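PDB 2V4A: prolyl-4 hydroxylase from Chlamydomonas reinhardtii, which probably hydroxylates peptide-bound proline to 4-hydroxyproline, using iron(II), 2-oxoglutarate and molecular oxygen as the enzymes of this family do. Local coordinates for residues A[32-37]-A[189-194]; A[138-143]-A[193-198]; A[142-147]-A[221-226]. One frame throughout, in Å; residues are numbered along the deposited sequence.

Interaction 1 of 3, residues A[32-37]-A[189-194]; sequences FLLKNF and ALMFYS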
loop_
_atom_site.group_PDB
_atom_site.type_symbol
_atom_site.label_atom_id
_atom_site.label_comp_id
_atom_site.label_asym_id
_atom_site.label_seq_id
_atom_site.Cartn_x
_atom_site.Cartn_y
_atom_site.Cartn_z
ATOM N N PHE A 32 4.584 7.008 5.989
ATOM C CA PHE A 32 3.419 7.564 6.650
ATOM C C PHE A 32 2.312 6.522 6.616
ATOM O O PHE A 32 2.161 5.835 5.611
ATOM C CB PHE A 32 2.884 8.813 5.886
ATOM C CG PHE A 32 3.851 9.940 5.828
ATOM C CD1 PHE A 32 3.906 10.898 6.860
ATOM C CD2 PHE A 32 4.760 10.037 4.761
ATOM C CE1 PHE A 32 4.851 11.938 6.812
ATOM C CE2 PHE A 32 5.719 11.081 4.713
ATOM C CZ PHE A 32 5.775 12.015 5.734
ATOM N N LEU A 33 1.549 6.427 7.709
ATOM C CA LEU A 33 0.292 5.693 7.740
ATOM C C LEU A 33 -0.874 6.668 7.540
ATOM O O LEU A 33 -0.956 7.719 8.235
ATOM C CB LEU A 33 0.160 4.974 9.094
ATOM C CG LEU A 33 -1.090 4.090 9.305
ATOM C CD1 LEU A 33 -1.067 2.875 8.386
ATOM C CD2 LEU A 33 -1.193 3.651 10.766
ATOM N N LEU A 34 -1.748 6.350 6.592
ATOM C CA LEU A 34 -2.938 7.174 6.313
ATOM C C LEU A 34 -4.151 6.409 6.842
ATOM O O LEU A 34 -4.463 5.361 6.306
ATOM C CB LEU A 34 -3.078 7.389 4.797
ATOM C CG LEU A 34 -1.837 7.970 4.107
ATOM C CD1 LEU A 34 -2.021 8.084 2.568
ATOM C CD2 LEU A 34 -1.483 9.319 4.733
ATOM N N LYS A 35 -4.785 6.918 7.902
ATOM C CA LYS A 35 -5.878 6.219 8.601
ATOM C C LYS A 35 -7.181 6.408 7.863
ATOM O O LYS A 35 -7.533 7.538 7.523
ATOM C CB LYS A 35 -6.026 6.697 10.042
ATOM C CG LYS A 35 -4.733 6.657 10.834
ATOM C CD LYS A 35 -4.397 5.247 11.260
ATOM C CE LYS A 35 -5.559 4.585 11.978
ATOM N NZ LYS A 35 -5.345 3.128 12.305
ATOM N N ASN A 36 -7.880 5.306 7.602
ATOM C CA ASN A 36 -9.174 5.353 6.893
ATOM C C ASN A 36 -9.066 6.055 5.548
ATOM O O ASN A 36 -9.888 6.927 5.178
ATOM C CB ASN A 36 -10.235 5.985 7.765
ATOM C CG ASN A 36 -10.462 5.189 9.012
ATOM O OD1 ASN A 36 -11.020 4.081 8.946
ATOM N ND2 ASN A 36 -9.993 5.700 10.150
ATOM N N PHE A 37 -8.046 5.656 4.820
ATOM C CA PHE A 37 -7.780 6.205 3.480
ATOM C C PHE A 37 -8.875 5.713 2.526
ATOM O O PHE A 37 -9.289 6.473 1.625
ATOM C CB PHE A 37 -6.369 5.781 3.005
ATOM C CG PHE A 37 -5.975 6.364 1.638
ATOM C CD1 PHE A 37 -5.761 7.730 1.473
ATOM C CD2 PHE A 37 -5.888 5.529 0.512
ATOM C CE1 PHE A 37 -5.395 8.271 0.184
ATOM C CE2 PHE A 37 -5.552 6.038 -0.754
ATOM C CZ PHE A 37 -5.301 7.404 -0.928
ATOM N N ALA A 189 -3.865 2.921 4.906
ATOM C CA ALA A 189 -2.865 2.814 3.816
ATOM C C ALA A 189 -1.475 3.208 4.300
ATOM O O ALA A 189 -1.274 4.253 4.961
ATOM C CB ALA A 189 -3.266 3.633 2.581
ATOM N N LEU A 190 -0.515 2.388 3.935
ATOM C CA LEU A 190 0.876 2.669 4.228
ATOM C C LEU A 190 1.558 3.263 2.972
ATOM O O LEU A 190 1.568 2.663 1.916
ATOM C CB LEU A 190 1.611 1.407 4.750
ATOM C CG LEU A 190 3.146 1.564 4.731
ATOM C CD1 LEU A 190 3.592 2.499 5.850
ATOM C CD2 LEU A 190 3.906 0.256 4.808
HETATM N N MSE A 191 2.068 4.484 3.097
HETATM C CA MSE A 191 2.739 5.174 1.989
HETATM C C MSE A 191 4.245 5.302 2.322
HETATM O O MSE A 191 4.594 5.750 3.402
HETATM C CB MSE A 191 2.112 6.586 1.874
HETATM C CG MSE A 191 2.622 7.429 0.754
HETATM SE SE MSE A 191 1.929 9.275 0.945
HETATM C CE MSE A 191 3.483 9.896 0.068
ATOM N N PHE A 192 5.113 4.950 1.380
ATOM C CA PHE A 192 6.566 5.114 1.623
ATOM C C PHE A 192 7.355 5.343 0.338
ATOM O O PHE A 192 6.895 4.979 -0.748
ATOM C CB PHE A 192 7.138 3.947 2.460
ATOM C CG PHE A 192 7.005 2.577 1.824
ATOM C CD1 PHE A 192 5.905 1.786 2.096
ATOM C CD2 PHE A 192 8.034 2.052 0.995
ATOM C CE1 PHE A 192 5.770 0.479 1.515
ATOM C CE2 PHE A 192 7.929 0.760 0.436
ATOM C CZ PHE A 192 6.788 -0.034 0.699
ATOM N N TYR A 193 8.510 5.990 0.471
ATOM C CA TYR A 193 9.356 6.357 -0.660
ATOM C C TYR A 193 10.480 5.376 -0.810
ATOM O O TYR A 193 11.120 5.004 0.164
ATOM C CB TYR A 193 9.969 7.754 -0.448
ATOM C CG TYR A 193 8.951 8.857 -0.505
ATOM C CD1 TYR A 193 8.122 9.111 0.585
ATOM C CD2 TYR A 193 8.818 9.649 -1.646
ATOM C CE1 TYR A 193 7.171 10.144 0.547
ATOM C CE2 TYR A 193 7.863 10.661 -1.697
ATOM C CZ TYR A 193 7.057 10.908 -0.591
ATOM O OH TYR A 193 6.105 11.887 -0.618
ATOM N N SER A 194 10.739 4.986 -2.039
ATOM C CA SER A 194 11.771 3.985 -2.313
ATOM C C SER A 194 13.039 4.670 -2.831
ATOM O O SER A 194 14.050 4.017 -3.012
ATOM C CB SER A 194 11.270 2.941 -3.299
ATOM O OG SER A 194 10.698 3.564 -4.418
#
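Ala189 has the largest area buried here. It pairs with Leu34 and also touches Phe37. Two backbone bonds tie it to Leu34. Leu34 N gives to Ala189 O at 2.7 Å, and Ala189 N gives to Leu34 O at 2.9 Å. The same Ala189 O takes a CA-H contact from Leu33 CA at 3.5 Å. The methyl group of Ala189 meets Phe37 after the chain has turned out of the strand. Ala189 CB lies 3.8 Å from Phe37 CB and equally close to Phe37 CD2. A chi1 of -177° sets the Phe37 ring opposite its own backbone N; CG and CD2 pass the methyl and the far end of the ring leads away.

Phe32 and Met191, a selenomethionine label, form the other hydrogen-bonded pair of this antiparallel ladder. Phe32 N to Met191 O measures 2.9 Å, and Met191 N binds Phe32 O in return. The Phe32 ring makes only loose contact with the facing strand and also meets the ring of His24. Met191 has an extended side chain, and its SE comes to 4.4 Å from Leu34 CD1, a loose apolar contact. Between the two bonded pairs, Leu190 sends CD1 to 3.6 Å from Phe32 O.

Phe32, Leu34, Ala189 and Met191 share one face of the sheet; Leu33 and Leu190 project from the other. Helix 86-99 packs against the first face, where Val98 meets Leu34 and Thr99 meets Met191. In this large antiparallel sheet of the 2-oxoglutarate oxygenase fold, strand 22-27 lies beyond 30-34, and strand 141-148 beyond 189-193.

Interaction 2 of 3, residues A[138-143]-A[193-198]; sequences GGQRVV and YSLKPD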
loop_
_atom_site.group_PDB
_atom_site.type_symbol
_atom_site.label_atom_id
_atom_site.label_comp_id
_atom_site.label_asym_id
_atom_site.label_seq_id
_atom_site.Cartn_x
_atom_site.Cartn_y
_atom_site.Cartn_z
ATOM N N GLY A 138 7.973 5.013 -17.195
ATOM C CA GLY A 138 7.879 6.035 -16.137
ATOM C C GLY A 138 9.172 6.277 -15.365
ATOM O O GLY A 138 9.198 7.079 -14.433
ATOM N N GLY A 139 10.253 5.610 -15.772
ATOM C CA GLY A 139 11.526 5.630 -15.042
ATOM C C GLY A 139 11.402 4.871 -13.717
ATOM O O GLY A 139 10.663 3.919 -13.624
ATOM N N GLN A 140 12.116 5.312 -12.691
ATOM C CA GLN A 140 12.173 4.587 -11.427
ATOM C C GLN A 140 10.833 4.668 -10.721
ATOM O O GLN A 140 10.163 5.690 -10.827
ATOM C CB GLN A 140 13.219 5.220 -10.495
ATOM C CG GLN A 140 14.723 4.992 -10.850
ATOM C CD GLN A 140 15.112 3.531 -10.761
ATOM O OE1 GLN A 140 15.011 2.927 -9.697
ATOM N NE2 GLN A 140 15.545 2.952 -11.877
ATOM N N ARG A 141 10.433 3.587 -10.040
ATOM C CA ARG A 141 9.419 3.679 -8.961
ATOM C C ARG A 141 9.928 4.548 -7.796
ATOM O O ARG A 141 11.109 4.472 -7.443
ATOM C CB ARG A 141 9.071 2.305 -8.436
ATOM C CG ARG A 141 8.159 1.518 -9.346
ATOM C CD ARG A 141 8.121 0.068 -8.871
ATOM N NE ARG A 141 7.052 -0.687 -9.502
ATOM C CZ ARG A 141 6.811 -1.975 -9.250
ATOM N NH1 ARG A 141 7.583 -2.638 -8.384
ATOM N NH2 ARG A 141 5.802 -2.606 -9.865
ATOM N N VAL A 142 9.055 5.405 -7.248
ATOM C CA VAL A 142 9.440 6.382 -6.236
ATOM C C VAL A 142 8.562 6.232 -4.994
ATOM O O VAL A 142 9.038 6.435 -3.877
ATOM C CB VAL A 142 9.436 7.839 -6.766
ATOM C CG1 VAL A 142 8.084 8.259 -7.261
ATOM C CG2 VAL A 142 9.947 8.841 -5.716
ATOM N N VAL A 143 7.298 5.863 -5.172
ATOM C CA VAL A 143 6.420 5.744 -3.993
ATOM C C VAL A 143 5.584 4.497 -4.137
ATOM O O VAL A 143 5.046 4.224 -5.218
ATOM C CB VAL A 143 5.422 6.940 -3.892
ATOM C CG1 VAL A 143 4.381 6.708 -2.767
ATOM C CG2 VAL A 143 6.178 8.253 -3.644
ATOM N N TYR A 193 8.510 5.990 0.471
ATOM C CA TYR A 193 9.356 6.357 -0.660
ATOM C C TYR A 193 10.480 5.376 -0.810
ATOM O O TYR A 193 11.120 5.004 0.164
ATOM C CB TYR A 193 9.969 7.754 -0.448
ATOM C CG TYR A 193 8.951 8.857 -0.505
ATOM C CD1 TYR A 193 8.122 9.111 0.585
ATOM C CD2 TYR A 193 8.818 9.649 -1.646
ATOM C CE1 TYR A 193 7.171 10.144 0.547
ATOM C CE2 TYR A 193 7.863 10.661 -1.697
ATOM C CZ TYR A 193 7.057 10.908 -0.591
ATOM O OH TYR A 193 6.105 11.887 -0.618
ATOM N N SER A 194 10.739 4.986 -2.039
ATOM C CA SER A 194 11.771 3.985 -2.313
ATOM C C SER A 194 13.039 4.670 -2.831
ATOM O O SER A 194 14.050 4.017 -3.012
ATOM C CB SER A 194 11.270 2.941 -3.299
ATOM O OG SER A 194 10.698 3.564 -4.418
ATOM N N LEU A 195 12.965 5.985 -3.071
ATOM C CA LEU A 195 14.151 6.782 -3.426
ATOM C C LEU A 195 14.350 7.896 -2.415
ATOM O O LEU A 195 13.381 8.406 -1.862
ATOM C CB LEU A 195 14.020 7.420 -4.817
ATOM C CG LEU A 195 13.716 6.554 -6.056
ATOM C CD1 LEU A 195 13.532 7.413 -7.363
ATOM C CD2 LEU A 195 14.787 5.477 -6.235
ATOM N N LYS A 196 15.611 8.279 -2.210
ATOM C CA LYS A 196 15.995 9.462 -1.458
ATOM C C LYS A 196 15.655 10.675 -2.322
ATOM O O LYS A 196 15.384 10.516 -3.514
ATOM C CB LYS A 196 17.504 9.437 -1.129
ATOM C CG LYS A 196 17.943 8.200 -0.338
ATOM C CD LYS A 196 17.370 8.248 1.084
ATOM C CE LYS A 196 18.363 7.719 2.115
ATOM N NZ LYS A 196 18.051 8.202 3.509
ATOM N N PRO A 197 15.635 11.890 -1.717
ATOM C CA PRO A 197 15.334 13.111 -2.485
ATOM C C PRO A 197 16.156 13.292 -3.756
ATOM O O PRO A 197 15.614 13.726 -4.789
ATOM C CB PRO A 197 15.647 14.236 -1.500
ATOM C CG PRO A 197 15.511 13.648 -0.166
ATOM C CD PRO A 197 15.807 12.170 -0.275
ATOM N N ASP A 198 17.462 12.991 -3.680
ATOM C CA ASP A 198 18.353 13.043 -4.845
ATOM C C ASP A 198 18.160 11.936 -5.927
ATOM O O ASP A 198 18.918 11.888 -6.914
ATOM C CB ASP A 198 19.832 13.114 -4.389
ATOM C CG ASP A 198 20.304 11.842 -3.660
ATOM O OD1 ASP A 198 19.546 10.854 -3.629
ATOM O OD2 ASP A 198 21.428 11.846 -3.077
#
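Val143 and Tyr193 lie in the tight part of this contact. Their side chains run side by side and point the same way. Val143 CG2 lies 3.5 Å from Tyr193 CE2 and almost as near CD2, and it meets the ring obliquely. With CG2 anti to the carbonyl carbon and CG1 anti to the backbone N (chi1 172°), the valine turns this one methyl to the tyrosine. The two residues are a non-hydrogen-bonded antiparallel pair. Next to them, Val142 O accepts the backbone bond from Ser194 N at 2.9 Å. The donor sits above the carbonyl plane, 43° out of it and not on a lone pair, though the N-H points nearly straight at the oxygen. Val142 O also takes a CA-H contact from Tyr193 CA at 3.2 Å. Leu195 packs closely too, spread over a carbonyl with CG 3.6 Å from Arg141 O. Leu195 CD1 reaches Gln140 CB at 3.8 Å; the Leu195 and Val142 side chains cross at about a right angle. Leu195 N is buried here without a partner in the model.

Ser194 OG lies 3.2 Å from Arg141 O, a weak bond at most, since its proton has another acceptor within reach. Gln140 and Arg141 form the solvent side, and Lys196 to Asp198 turn away. The Arg141 guanidinium turns to a salt bridge with Glu107 and a cation-pi contact with Trp223.

The arrangement is the last bridge of an antiparallel pair, where two inner strands run out into loops at one end of the sheet. On the opposite side of strand 141-148, Val142 and Val143 form a classic beta bulge against Ile224.

Interaction 3 of 3, residues A[142-147]-A[221-226]; sequences VVTMLM and TKWIHV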
loop_
_atom_site.group_PDB
_atom_site.type_symbol
_atom_site.label_atom_id
_atom_site.label_comp_id
_atom_site.label_asym_id
_atom_site.label_seq_id
_atom_site.Cartn_x
_atom_site.Cartn_y
_atom_site.Cartn_z
ATOM N N VAL A 142 9.055 5.405 -7.248
ATOM C CA VAL A 142 9.440 6.382 -6.236
ATOM C C VAL A 142 8.562 6.232 -4.994
ATOM O O VAL A 142 9.038 6.435 -3.877
ATOM C CB VAL A 142 9.436 7.839 -6.766
ATOM C CG1 VAL A 142 8.084 8.259 -7.261
ATOM C CG2 VAL A 142 9.947 8.841 -5.716
ATOM N N VAL A 143 7.298 5.863 -5.172
ATOM C CA VAL A 143 6.420 5.744 -3.993
ATOM C C VAL A 143 5.584 4.497 -4.137
ATOM O O VAL A 143 5.046 4.224 -5.218
ATOM C CB VAL A 143 5.422 6.940 -3.892
ATOM C CG1 VAL A 143 4.381 6.708 -2.767
ATOM C CG2 VAL A 143 6.178 8.253 -3.644
ATOM N N THR A 144 5.445 3.789 -3.028
ATOM C CA THR A 144 4.544 2.690 -2.876
ATOM C C THR A 144 3.421 3.063 -1.936
ATOM O O THR A 144 3.653 3.627 -0.870
ATOM C CB THR A 144 5.266 1.457 -2.280
ATOM O OG1 THR A 144 6.447 1.185 -3.035
ATOM C CG2 THR A 144 4.347 0.202 -2.312
HETATM N N MSE A 145 2.196 2.694 -2.335
HETATM C CA MSE A 145 1.016 2.827 -1.484
HETATM C C MSE A 145 0.437 1.460 -1.288
HETATM O O MSE A 145 0.043 0.802 -2.259
HETATM C CB MSE A 145 -0.028 3.707 -2.164
HETATM C CG MSE A 145 -1.311 3.930 -1.349
HETATM SE SE MSE A 145 -1.273 5.336 -0.075
HETATM C CE MSE A 145 -0.703 6.863 -1.151
ATOM N N LEU A 146 0.318 1.036 -0.038
ATOM C CA LEU A 146 -0.185 -0.289 0.241
ATOM C C LEU A 146 -1.469 -0.107 1.056
ATOM O O LEU A 146 -1.429 0.516 2.107
ATOM C CB LEU A 146 0.878 -1.013 1.060
ATOM C CG LEU A 146 1.063 -2.497 0.993
ATOM C CD1 LEU A 146 2.463 -2.765 1.543
ATOM C CD2 LEU A 146 -0.067 -3.071 1.916
HETATM N N MSE A 147 -2.595 -0.616 0.556
HETATM C CA MSE A 147 -3.894 -0.429 1.202
HETATM C C MSE A 147 -4.396 -1.747 1.781
HETATM O O MSE A 147 -4.398 -2.769 1.064
HETATM C CB MSE A 147 -4.874 0.120 0.174
HETATM C CG MSE A 147 -4.613 1.564 -0.245
HETATM SE SE MSE A 147 -5.239 1.965 -2.033
HETATM C CE MSE A 147 -3.520 1.292 -2.778
ATOM N N THR A 221 -1.949 -2.789 -3.799
ATOM C CA THR A 221 -0.701 -2.075 -3.860
ATOM C C THR A 221 -0.626 -1.237 -5.141
ATOM O O THR A 221 -0.913 -1.747 -6.197
ATOM C CB THR A 221 0.513 -3.052 -3.826
ATOM O OG1 THR A 221 0.430 -3.897 -2.663
ATOM C CG2 THR A 221 1.823 -2.228 -3.736
ATOM N N LYS A 222 -0.342 0.052 -4.986
ATOM C CA LYS A 222 -0.158 1.047 -6.036
ATOM C C LYS A 222 1.285 1.513 -6.080
ATOM O O LYS A 222 1.782 2.065 -5.091
ATOM C CB LYS A 222 -1.027 2.275 -5.716
ATOM C CG LYS A 222 -0.804 3.505 -6.653
ATOM C CD LYS A 222 -1.162 3.264 -8.116
ATOM C CE LYS A 222 -2.671 3.002 -8.249
ATOM N NZ LYS A 222 -3.098 3.224 -9.634
ATOM N N TRP A 223 1.936 1.359 -7.220
ATOM C CA TRP A 223 3.277 1.920 -7.405
ATOM C C TRP A 223 3.204 3.121 -8.350
ATOM O O TRP A 223 2.411 3.128 -9.317
ATOM C CB TRP A 223 4.210 0.888 -8.013
ATOM C CG TRP A 223 4.656 -0.115 -7.029
ATOM C CD1 TRP A 223 5.562 0.065 -6.045
ATOM C CD2 TRP A 223 4.194 -1.448 -6.920
ATOM N NE1 TRP A 223 5.735 -1.092 -5.337
ATOM C CE2 TRP A 223 4.898 -2.042 -5.852
ATOM C CE3 TRP A 223 3.271 -2.227 -7.654
ATOM C CZ2 TRP A 223 4.708 -3.371 -5.475
ATOM C CZ3 TRP A 223 3.066 -3.550 -7.267
ATOM C CH2 TRP A 223 3.788 -4.108 -6.190
ATOM N N ILE A 224 4.034 4.112 -8.050
ATOM C CA ILE A 224 4.030 5.386 -8.746
ATOM C C ILE A 224 5.464 5.725 -9.118
ATOM O O ILE A 224 6.379 5.519 -8.297
ATOM C CB ILE A 224 3.501 6.483 -7.792
ATOM C CG1 ILE A 224 2.081 6.136 -7.326
ATOM C CG2 ILE A 224 3.595 7.909 -8.461
ATOM C CD1 ILE A 224 1.686 7.001 -6.143
ATOM N N HIS A 225 5.671 6.261 -10.333
ATOM C CA HIS A 225 6.991 6.509 -10.861
ATOM C C HIS A 225 7.395 7.975 -10.821
ATOM O O HIS A 225 6.548 8.836 -10.660
ATOM C CB HIS A 225 7.069 6.021 -12.332
ATOM C CG HIS A 225 6.954 4.533 -12.468
ATOM N ND1 HIS A 225 8.000 3.727 -12.867
ATOM C CD2 HIS A 225 5.915 3.703 -12.222
ATOM C CE1 HIS A 225 7.606 2.464 -12.878
ATOM N NE2 HIS A 225 6.340 2.423 -12.505
ATOM N N VAL A 226 8.681 8.239 -11.054
ATOM C CA VAL A 226 9.212 9.628 -11.055
ATOM C C VAL A 226 8.744 10.432 -12.282
ATOM O O VAL A 226 8.715 11.663 -12.249
ATOM C CB VAL A 226 10.764 9.654 -10.991
ATOM C CG1 VAL A 226 11.266 8.983 -9.733
ATOM C CG2 VAL A 226 11.384 8.977 -12.256
HETATM O O HOH W 1 7.483 -1.535 -3.232
#
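Thr144 and Trp223 face each other in the middle of an antiparallel strand pair. The pair belongs to the main sheet of the double-stranded beta-helix (jelly-roll) fold of the 2-oxoglutarate and iron(II) oxygenases.

The backbone bonds come first. Met145 and Lys222 exchange two of them, Met145 N to Lys222 O and Lys222 N to Met145 O, each 2.9 Å. At the bulge, Ile224 O accepts two donors. Val142 N approaches in the carbonyl plane at 2.9 Å, while Val143 N is tilted from it at 3.3 Å. Ile224 N returns a bond to Val143 O.

Apolar contacts lie on both faces. On the face of Val143, Met145 and Ile224, the aliphatic start of Lys222 packs beside Met145, and helix 86-99 covers Met145 and Ile224. The amine of Lys222 goes on to a salt bridge with Glu92 and a hydrogen bond with Glu107 O. At the bulge, Val142 CB sits 3.7 Å from Val226 CG1. On the other face, Thr144 CG2 touches Thr221 CG2 at 3.8 Å. Thr221 CG2 in turn lies over one face of the indole, offset toward its rim.

The polar side-chain link is at Thr144. Its OG1 is anti to the carbonyl carbon (chi1 -51°), on the side of the indole N-H. A valine here would probably leave the bridging water without its hydroxyl partner, held within this strand pair by the indole N-H alone. That water lies at the edge of the indole, in its plane. It accepts from Trp223 NE1 at 2.8 Å and stands 2.9 Å from Thr144 OG1.

The three contacts follow neighbouring strands of one antiparallel sheet, in the order 30-34, 189-193, 141-148 and 218-225. Interactions 1 and 3 are buried and lie near the centre of the chain. Interaction 2 is a surface contact farther out. It shares Tyr193 and Ser194 with interaction 1, and Val142 and Val143 with interaction 3, so it joins the two inner strands where they fray. Leu190 N and Leu146 O carry the same seam inward. Paired backbone bonds dominate interactions 1 and 3; interaction 3 adds a bulge and a bridging water. Interaction 2 has one firm backbone bond, one weak, unsettled hydroxyl contact and apolar packing.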